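Local coordinates for LPXTG cell wall surface protein (Streptococcus gordonii, PDB 4IGB) that is a peptidoglycan-anchored surface protein, probably a streptococcal adhesin, of which this chain holds the N-terminal N1 and N2 domains, at residues 400-412 with 423-435. Numbering follows the deposited sequence.
Sequences KVEEKGSEKIDNT and PSNQVSTALLYEK
Ile409 and Asn411 pair with Thr429 and Val427 in an antiparallel beta ladder of the adhesin-like N2 domain. Strand 427-432 is the last of the chain and also runs parallel to strand 295-304. Four backbone bonds join the ladder, among them Thr429 N to Ile409 O at 2.8 Å.

Lys408, Asp410, Ser428 and Gln426 share one polar patch. Asp410 CG lies anti to its carbonyl carbon, and Asp410 OD1 comes within 2.5 Å of Ser428 OG. Lys408 NZ makes a salt bridge to the same oxygen, with a weak hydrogen bond in it. The extended Gln426 side chain lays its amide over the Asp410 carboxylate, with the two planes 12° apart. A water bridges Gln426 OE1 and Thr412 OG1.

On the other face, Asn411 CB meets Val427 CG2 at 4.0 Å. The Asn411 amide oxygen OD1 accepts a hydrogen bond from Gln337 NE2. Thr429 OG1 bonds Pro300 O on the neighbouring strand.

Beyond the ladder, Leu431 spreads its two methyls between Val401 of the 3-10 segment and Ile409 of the strand. Leu431 CD1 touches Val401 CG2 at 3.7 Å, and Leu431 CD2 reaches Ile409 CD1 at 4.0 Å. The Glu407 chain bends at chi2 (-73°) and runs alongside Leu431, the two side chains pointing opposite ways. Its carboxylate thereby accepts the backbone N-H of Leu431, two residues past Thr429: the hydrogen bond from Leu431 N reaches Glu407 OE2 on the syn side at 3.1 Å, 26° out of the carboxylate plane.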
ATOM      1  N   LYS B 400       7.152 -25.647 -34.450  1.00 25.83           N
ATOM      2  CA  LYS B 400       8.261 -25.424 -33.522  1.00 24.13           C
ATOM      3  C   LYS B 400       8.221 -26.316 -32.296  1.00 36.31           C
ATOM      4  O   LYS B 400       9.213 -26.419 -31.572  1.00 38.38           O
ATOM      5  CB  LYS B 400       8.322 -23.971 -33.073  1.00 26.20           C
ATOM      6  CG  LYS B 400       8.274 -22.968 -34.192  1.00 35.03           C
ATOM      7  CD  LYS B 400       8.671 -21.594 -33.672  1.00 44.85           C
ATOM      8  CE  LYS B 400       7.893 -20.502 -34.375  1.00 52.83           C
ATOM      9  NZ  LYS B 400       8.439 -19.157 -34.054  1.00 66.26           N
ATOM     10  N   VAL B 401       7.085 -26.963 -32.053  1.00 30.44           N
ATOM     11  CA  VAL B 401       6.984 -27.839 -30.889  1.00 28.70           C
ATOM     12  C   VAL B 401       7.937 -29.006 -31.074  1.00 40.94           C
ATOM     13  O   VAL B 401       8.489 -29.534 -30.110  1.00 43.94           O
ATOM     14  CB  VAL B 401       5.544 -28.378 -30.671  1.00 33.31           C
ATOM     15  CG1 VAL B 401       5.145 -29.323 -31.792  1.00 37.68           C
ATOM     16  CG2 VAL B 401       5.442 -29.086 -29.329  1.00 32.78           C
ATOM     17  N   GLU B 402       8.122 -29.396 -32.331  1.00 42.93           N
ATOM     18  CA  GLU B 402       8.954 -30.543 -32.680  1.00 55.38           C
ATOM     19  C   GLU B 402      10.426 -30.192 -32.560  1.00 58.18           C
ATOM     20  O   GLU B 402      11.290 -31.069 -32.599  1.00 54.46           O
ATOM     21  CB  GLU B 402       8.613 -31.050 -34.087  1.00 58.73           C
ATOM     22  CG  GLU B 402       7.263 -31.780 -34.147  1.00 77.34           C
ATOM     23  CD  GLU B 402       6.683 -31.859 -35.553  1.00 81.12           C
ATOM     24  OE1 GLU B 402       7.412 -31.537 -36.523  1.00 96.82           O
ATOM     25  OE2 GLU B 402       5.493 -32.238 -35.683  1.00 58.75           O
ATOM     26  N   GLU B 403      10.697 -28.899 -32.405  1.00 68.78           N
ATOM     27  CA  GLU B 403      12.048 -28.421 -32.131  1.00 83.21           C
ATOM     28  C   GLU B 403      12.259 -28.328 -30.627  1.00 86.70           C
ATOM     29  O   GLU B 403      11.643 -27.498 -29.952  1.00 89.00           O
ATOM     30  CB  GLU B 403      12.283 -27.061 -32.786  1.00 65.07           C
ATOM     31  CG  GLU B 403      12.163 -27.095 -34.295  1.00 44.35           C
ATOM     32  CD  GLU B 403      12.440 -25.749 -34.924  1.00 54.52           C
ATOM     33  OE1 GLU B 403      12.064 -24.717 -34.320  1.00 50.65           O
ATOM     34  OE2 GLU B 403      13.041 -25.723 -36.020  1.00 57.25           O
ATOM     35  N   LYS B 404      13.131 -29.191 -30.114  1.00101.24           N
ATOM     36  CA  LYS B 404      13.386 -29.288 -28.680  1.00120.47           C
ATOM     37  C   LYS B 404      14.715 -28.618 -28.314  1.00127.47           C
ATOM     38  O   LYS B 404      15.786 -29.238 -28.392  1.00123.50           O
ATOM     39  CB  LYS B 404      13.381 -30.757 -28.234  1.00123.06           C
ATOM     40  CG  LYS B 404      13.041 -30.993 -26.765  1.00114.00           C
ATOM     41  CD  LYS B 404      13.836 -32.179 -26.199  1.00112.10           C
ATOM     42  CE  LYS B 404      13.289 -32.683 -24.860  1.00 99.35           C
ATOM     43  NZ  LYS B 404      14.054 -33.851 -24.328  1.00 84.10           N
ATOM     44  N   GLY B 405      14.641 -27.348 -27.922  1.00124.08           N
ATOM     45  CA  GLY B 405      13.377 -26.633 -27.836  1.00104.09           C
ATOM     46  C   GLY B 405      12.438 -27.279 -26.837  1.00 90.15           C
ATOM     47  O   GLY B 405      11.350 -27.733 -27.197  1.00104.72           O
ATOM     48  N   SER B 406      12.867 -27.326 -25.580  1.00 75.39           N
ATOM     49  CA  SER B 406      12.122 -28.018 -24.537  1.00 70.86           C
ATOM     50  C   SER B 406      11.864 -27.117 -23.325  1.00 74.32           C
ATOM     51  O   SER B 406      12.289 -25.958 -23.302  1.00 85.15           O
ATOM     52  CB  SER B 406      12.871 -29.289 -24.125  1.00 71.77           C
ATOM     53  OG  SER B 406      12.027 -30.424 -24.231  1.00 87.64           O
ATOM     54  N   GLU B 407      11.126 -27.630 -22.340  1.00 63.07           N
ATOM     55  CA  GLU B 407      10.412 -28.895 -22.481  1.00 53.52           C
ATOM     56  C   GLU B 407       8.927 -28.628 -22.458  1.00 61.29           C
ATOM     57  O   GLU B 407       8.328 -28.352 -23.499  1.00 68.38           O
ATOM     58  CB  GLU B 407      10.774 -29.885 -21.372  1.00 50.14           C
ATOM     59  CG  GLU B 407      10.243 -31.312 -21.592  1.00 52.30           C
ATOM     60  CD  GLU B 407       8.726 -31.454 -21.374  1.00 71.11           C
ATOM     61  OE1 GLU B 407       8.295 -31.865 -20.271  1.00 75.81           O
ATOM     62  OE2 GLU B 407       7.958 -31.168 -22.313  1.00 59.87           O
ATOM     63  N   LYS B 408       8.344 -28.705 -21.262  1.00 51.71           N
ATOM     64  CA  LYS B 408       6.901 -28.583 -21.071  1.00 44.98           C
ATOM     65  C   LYS B 408       6.419 -27.210 -21.510  1.00 33.54           C
ATOM     66  O   LYS B 408       7.177 -26.245 -21.498  1.00 31.86           O
ATOM     67  CB  LYS B 408       6.539 -28.820 -19.603  1.00 39.55           C
ATOM     68  CG  LYS B 408       7.216 -27.841 -18.665  1.00 50.52           C
ATOM     69  CD  LYS B 408       7.133 -28.275 -17.208  1.00 64.81           C
ATOM     70  CE  LYS B 408       7.912 -27.302 -16.304  1.00 65.62           C
ATOM     71  NZ  LYS B 408       7.051 -26.620 -15.280  1.00 48.86           N
ATOM     72  N   ILE B 409       5.163 -27.122 -21.920  1.00 29.60           N
ATOM     73  CA  ILE B 409       4.617 -25.828 -22.271  1.00 33.14           C
ATOM     74  C   ILE B 409       3.926 -25.273 -21.044  1.00 28.19           C
ATOM     75  O   ILE B 409       2.986 -25.881 -20.531  1.00 34.55           O
ATOM     76  CB  ILE B 409       3.636 -25.905 -23.442  1.00 33.49           C
ATOM     77  CG1 ILE B 409       4.350 -26.395 -24.699  1.00 28.73           C
ATOM     78  CG2 ILE B 409       3.009 -24.539 -23.687  1.00 25.61           C
ATOM     79  CD1 ILE B 409       3.404 -26.863 -25.785  1.00 27.61           C
ATOM     80  N   ASP B 410       4.425 -24.134 -20.568  1.00 30.16           N
ATOM     81  CA  ASP B 410       3.870 -23.436 -19.409  1.00 28.83           C
ATOM     82  C   ASP B 410       2.930 -22.325 -19.843  1.00 37.79           C
ATOM     83  O   ASP B 410       3.009 -21.829 -20.973  1.00 21.52           O
ATOM     84  CB  ASP B 410       4.998 -22.830 -18.560  1.00 31.27           C
ATOM     85  CG  ASP B 410       5.831 -23.887 -17.866  1.00 44.46           C
ATOM     86  OD1 ASP B 410       5.272 -24.960 -17.547  1.00 40.46           O
ATOM     87  OD2 ASP B 410       7.038 -23.654 -17.643  1.00 43.13           O
ATOM     88  N   ASN B 411       2.047 -21.920 -18.935  1.00 21.84           N
ATOM     89  CA  ASN B 411       1.175 -20.789 -19.201  1.00 21.44           C
ATOM     90  C   ASN B 411       0.714 -20.113 -17.903  1.00 22.73           C
ATOM     91  O   ASN B 411       0.502 -20.774 -16.881  1.00 24.33           O
ATOM     92  CB  ASN B 411      -0.012 -21.238 -20.051  1.00 21.98           C
ATOM     93  CG  ASN B 411      -0.910 -20.088 -20.452  1.00 28.06           C
ATOM     94  OD1 ASN B 411      -1.994 -19.921 -19.901  1.00 17.80           O
ATOM     95  ND2 ASN B 411      -0.455 -19.275 -21.408  1.00 21.30           N
ATOM     96  N   THR B 412       0.594 -18.793 -17.954  1.00 20.83           N
ATOM     97  CA  THR B 412       0.122 -17.988 -16.831  1.00 22.74           C
ATOM     98  C   THR B 412      -0.697 -16.848 -17.419  1.00 23.63           C
ATOM     99  O   THR B 412      -0.348 -16.304 -18.471  1.00 23.86           O
ATOM    100  CB  THR B 412       1.307 -17.433 -15.991  1.00 23.65           C
ATOM    101  OG1 THR B 412       1.935 -18.514 -15.294  1.00 32.28           O
ATOM    102  CG2 THR B 412       0.842 -16.396 -14.952  1.00 23.45           C
ATOM    103  N   PRO B 423      -1.614 -12.358 -11.027  1.00 24.98           N
ATOM    104  CA  PRO B 423      -1.375 -13.493 -11.921  1.00 23.12           C
ATOM    105  C   PRO B 423      -2.118 -14.729 -11.459  1.00 18.84           C
ATOM    106  O   PRO B 423      -2.325 -14.912 -10.272  1.00 24.27           O
ATOM    107  CB  PRO B 423       0.138 -13.738 -11.806  1.00 21.95           C
ATOM    108  CG  PRO B 423       0.629 -12.823 -10.677  1.00 35.98           C
ATOM    109  CD  PRO B 423      -0.570 -12.233  -9.999  1.00 21.82           C
ATOM    110  N   SER B 424      -2.494 -15.576 -12.409  1.00 19.34           N
ATOM    111  CA  SER B 424      -3.117 -16.855 -12.116  1.00 21.12           C
ATOM    112  C   SER B 424      -2.061 -17.824 -11.594  1.00 26.03           C
ATOM    113  O   SER B 424      -0.876 -17.500 -11.544  1.00 24.55           O
ATOM    114  CB  SER B 424      -3.709 -17.437 -13.391  1.00 19.89           C
ATOM    115  OG  SER B 424      -2.665 -17.884 -14.246  1.00 20.94           O
ATOM    116  N   ASN B 425      -2.495 -19.017 -11.207  1.00 20.58           N
ATOM    117  CA  ASN B 425      -1.559 -20.112 -11.017  1.00 26.18           C
ATOM    118  C   ASN B 425      -0.962 -20.424 -12.377  1.00 32.05           C
ATOM    119  O   ASN B 425      -1.584 -20.147 -13.412  1.00 22.66           O
ATOM    120  CB  ASN B 425      -2.300 -21.346 -10.517  1.00 24.18           C
ATOM    121  CG  ASN B 425      -3.451 -21.718 -11.422  1.00 24.43           C
ATOM    122  OD1 ASN B 425      -4.437 -20.987 -11.511  1.00 26.88           O
ATOM    123  ND2 ASN B 425      -3.324 -22.840 -12.122  1.00 26.18           N
ATOM    124  N   GLN B 426       0.235 -20.999 -12.379  1.00 26.43           N
ATOM    125  CA  GLN B 426       0.846 -21.479 -13.611  1.00 20.45           C
ATOM    126  C   GLN B 426       0.402 -22.913 -13.926  1.00 27.84           C
ATOM    127  O   GLN B 426       0.255 -23.738 -13.025  1.00 34.30           O
ATOM    128  CB  GLN B 426       2.370 -21.411 -13.516  1.00 21.93           C
ATOM    129  CG  GLN B 426       3.070 -21.811 -14.813  1.00 27.85           C
ATOM    130  CD  GLN B 426       4.571 -21.900 -14.653  1.00 42.05           C
ATOM    131  OE1 GLN B 426       5.308 -21.029 -15.112  1.00 34.03           O
ATOM    132  NE2 GLN B 426       5.035 -22.961 -13.999  1.00 34.69           N
ATOM    133  N   VAL B 427       0.182 -23.216 -15.202  1.00 31.22           N
ATOM    134  CA  VAL B 427      -0.177 -24.582 -15.591  1.00 28.20           C
ATOM    135  C   VAL B 427       0.837 -25.136 -16.561  1.00 31.74           C
ATOM    136  O   VAL B 427       1.652 -24.399 -17.109  1.00 29.61           O
ATOM    137  CB  VAL B 427      -1.580 -24.687 -16.249  1.00 31.70           C
ATOM    138  CG1 VAL B 427      -2.677 -24.283 -15.261  1.00 20.65           C
ATOM    139  CG2 VAL B 427      -1.643 -23.870 -17.544  1.00 16.48           C
ATOM    140  N   SER B 428       0.777 -26.441 -16.779  1.00 29.18           N
ATOM    141  CA  SER B 428       1.776 -27.095 -17.602  1.00 39.05           C
ATOM    142  C   SER B 428       1.187 -28.168 -18.499  1.00 32.80           C
ATOM    143  O   SER B 428       0.368 -28.974 -18.071  1.00 34.77           O
ATOM    144  CB  SER B 428       2.863 -27.712 -16.721  1.00 31.34           C
ATOM    145  OG  SER B 428       4.017 -26.894 -16.701  1.00 51.06           O
ATOM    146  N   THR B 429       1.625 -28.170 -19.748  1.00 36.75           N
ATOM    147  CA  THR B 429       1.350 -29.282 -20.641  1.00 38.64           C
ATOM    148  C   THR B 429       2.656 -29.989 -20.997  1.00 39.43           C
ATOM    149  O   THR B 429       3.535 -29.405 -21.638  1.00 32.23           O
ATOM    150  CB  THR B 429       0.632 -28.810 -21.903  1.00 33.47           C
ATOM    151  OG1 THR B 429      -0.613 -28.199 -21.526  1.00 28.54           O
ATOM    152  CG2 THR B 429       0.377 -29.989 -22.839  1.00 30.31           C
ATOM    153  N   ALA B 430       2.779 -31.240 -20.553  1.00 38.31           N
ATOM    154  CA  ALA B 430       3.978 -32.038 -20.799  1.00 37.86           C
ATOM    155  C   ALA B 430       4.044 -32.495 -22.248  1.00 39.62           C
ATOM    156  O   ALA B 430       3.021 -32.782 -22.868  1.00 47.04           O
ATOM    157  CB  ALA B 430       4.010 -33.236 -19.868  1.00 46.27           C
ATOM    158  N   LEU B 431       5.257 -32.573 -22.784  1.00 42.31           N
ATOM    159  CA  LEU B 431       5.457 -33.009 -24.161  1.00 42.84           C
ATOM    160  C   LEU B 431       5.863 -34.478 -24.223  1.00 55.26           C
ATOM    161  O   LEU B 431       6.733 -34.924 -23.475  1.00 47.14           O
ATOM    162  CB  LEU B 431       6.512 -32.143 -24.849  1.00 38.76           C
ATOM    163  CG  LEU B 431       6.086 -30.714 -25.194  1.00 48.33           C
ATOM    164  CD1 LEU B 431       7.043 -30.097 -26.200  1.00 42.12           C
ATOM    165  CD2 LEU B 431       4.661 -30.692 -25.720  1.00 37.88           C
ATOM    166  N   LEU B 432       5.225 -35.225 -25.118  1.00 53.73           N
ATOM    167  CA  LEU B 432       5.518 -36.643 -25.288  1.00 54.84           C
ATOM    168  C   LEU B 432       6.208 -36.897 -26.623  1.00 49.31           C
ATOM    169  O   LEU B 432       5.696 -36.522 -27.677  1.00 51.26           O
ATOM    170  CB  LEU B 432       4.233 -37.468 -25.202  1.00 56.63           C
ATOM    171  CG  LEU B 432       3.882 -38.054 -23.834  1.00 58.34           C
ATOM    172  CD1 LEU B 432       4.636 -37.332 -22.730  1.00 60.64           C
ATOM    173  CD2 LEU B 432       2.383 -37.991 -23.594  1.00 66.83           C
ATOM    174  N   TYR B 433       7.370 -37.539 -26.571  1.00 47.36           N
ATOM    175  CA  TYR B 433       8.126 -37.849 -27.778  1.00 68.34           C
ATOM    176  C   TYR B 433       7.979 -39.319 -28.158  1.00 67.38           C
ATOM    177  O   TYR B 433       8.322 -40.207 -27.379  1.00 75.23           O
ATOM    178  CB  TYR B 433       9.603 -37.496 -27.590  1.00 76.11           C
ATOM    179  CG  TYR B 433       9.904 -36.024 -27.757  1.00 91.40           C
ATOM    180  CD1 TYR B 433      10.117 -35.479 -29.015  1.00104.07           C
ATOM    181  CD2 TYR B 433       9.973 -35.180 -26.657  1.00 81.85           C
ATOM    182  CE1 TYR B 433      10.391 -34.135 -29.174  1.00105.66           C
ATOM    183  CE2 TYR B 433      10.247 -33.834 -26.806  1.00 92.76           C
ATOM    184  CZ  TYR B 433      10.455 -33.317 -28.067  1.00106.95           C
ATOM    185  OH  TYR B 433      10.728 -31.978 -28.221  1.00115.35           O
ATOM    186  N   GLU B 434       7.466 -39.566 -29.359  1.00 57.99           N
ATOM    187  CA  GLU B 434       7.252 -40.926 -29.837  1.00 55.94           C
ATOM    188  C   GLU B 434       7.273 -40.990 -31.359  1.00 51.38           C
ATOM    189  O   GLU B 434       7.226 -39.963 -32.034  1.00 46.47           O
ATOM    190  CB  GLU B 434       5.921 -41.471 -29.314  1.00 70.08           C
ATOM    191  CG  GLU B 434       5.949 -41.890 -27.856  1.00 94.22           C
ATOM    192  CD  GLU B 434       4.651 -41.576 -27.136  1.00100.67           C
ATOM    193  OE1 GLU B 434       3.628 -41.362 -27.818  1.00 84.75           O
ATOM    194  OE2 GLU B 434       4.657 -41.541 -25.888  1.00112.10           O
ATOM    195  N   LYS B 435       7.342 -42.204 -31.895  1.00 54.84           N
ATOM    196  CA  LYS B 435       7.343 -42.404 -33.339  1.00 54.97           C
ATOM    197  C   LYS B 435       8.631 -43.065 -33.814  1.00 61.88           C
ATOM    198  O   LYS B 435       8.664 -43.691 -34.872  1.00 55.63           O
ATOM    199  CB  LYS B 435       7.134 -41.073 -34.063  1.00 63.24           C
ATOM    200  CG  LYS B 435       5.680 -40.754 -34.358  1.00 59.52           C
ATOM    201  CD  LYS B 435       4.752 -41.497 -33.411  1.00 74.87           C
ATOM    202  CE  LYS B 435       3.355 -41.628 -33.995  1.00 93.34           C
ATOM    203  NZ  LYS B 435       2.615 -42.781 -33.410  1.00 90.73           N
TER
HETATM  204  O   HOH W   1       0.071 -25.500 -21.330  1.00 25.87           O
HETATM  205  O   HOH W   2       4.017 -19.435 -17.087  1.00 34.41           O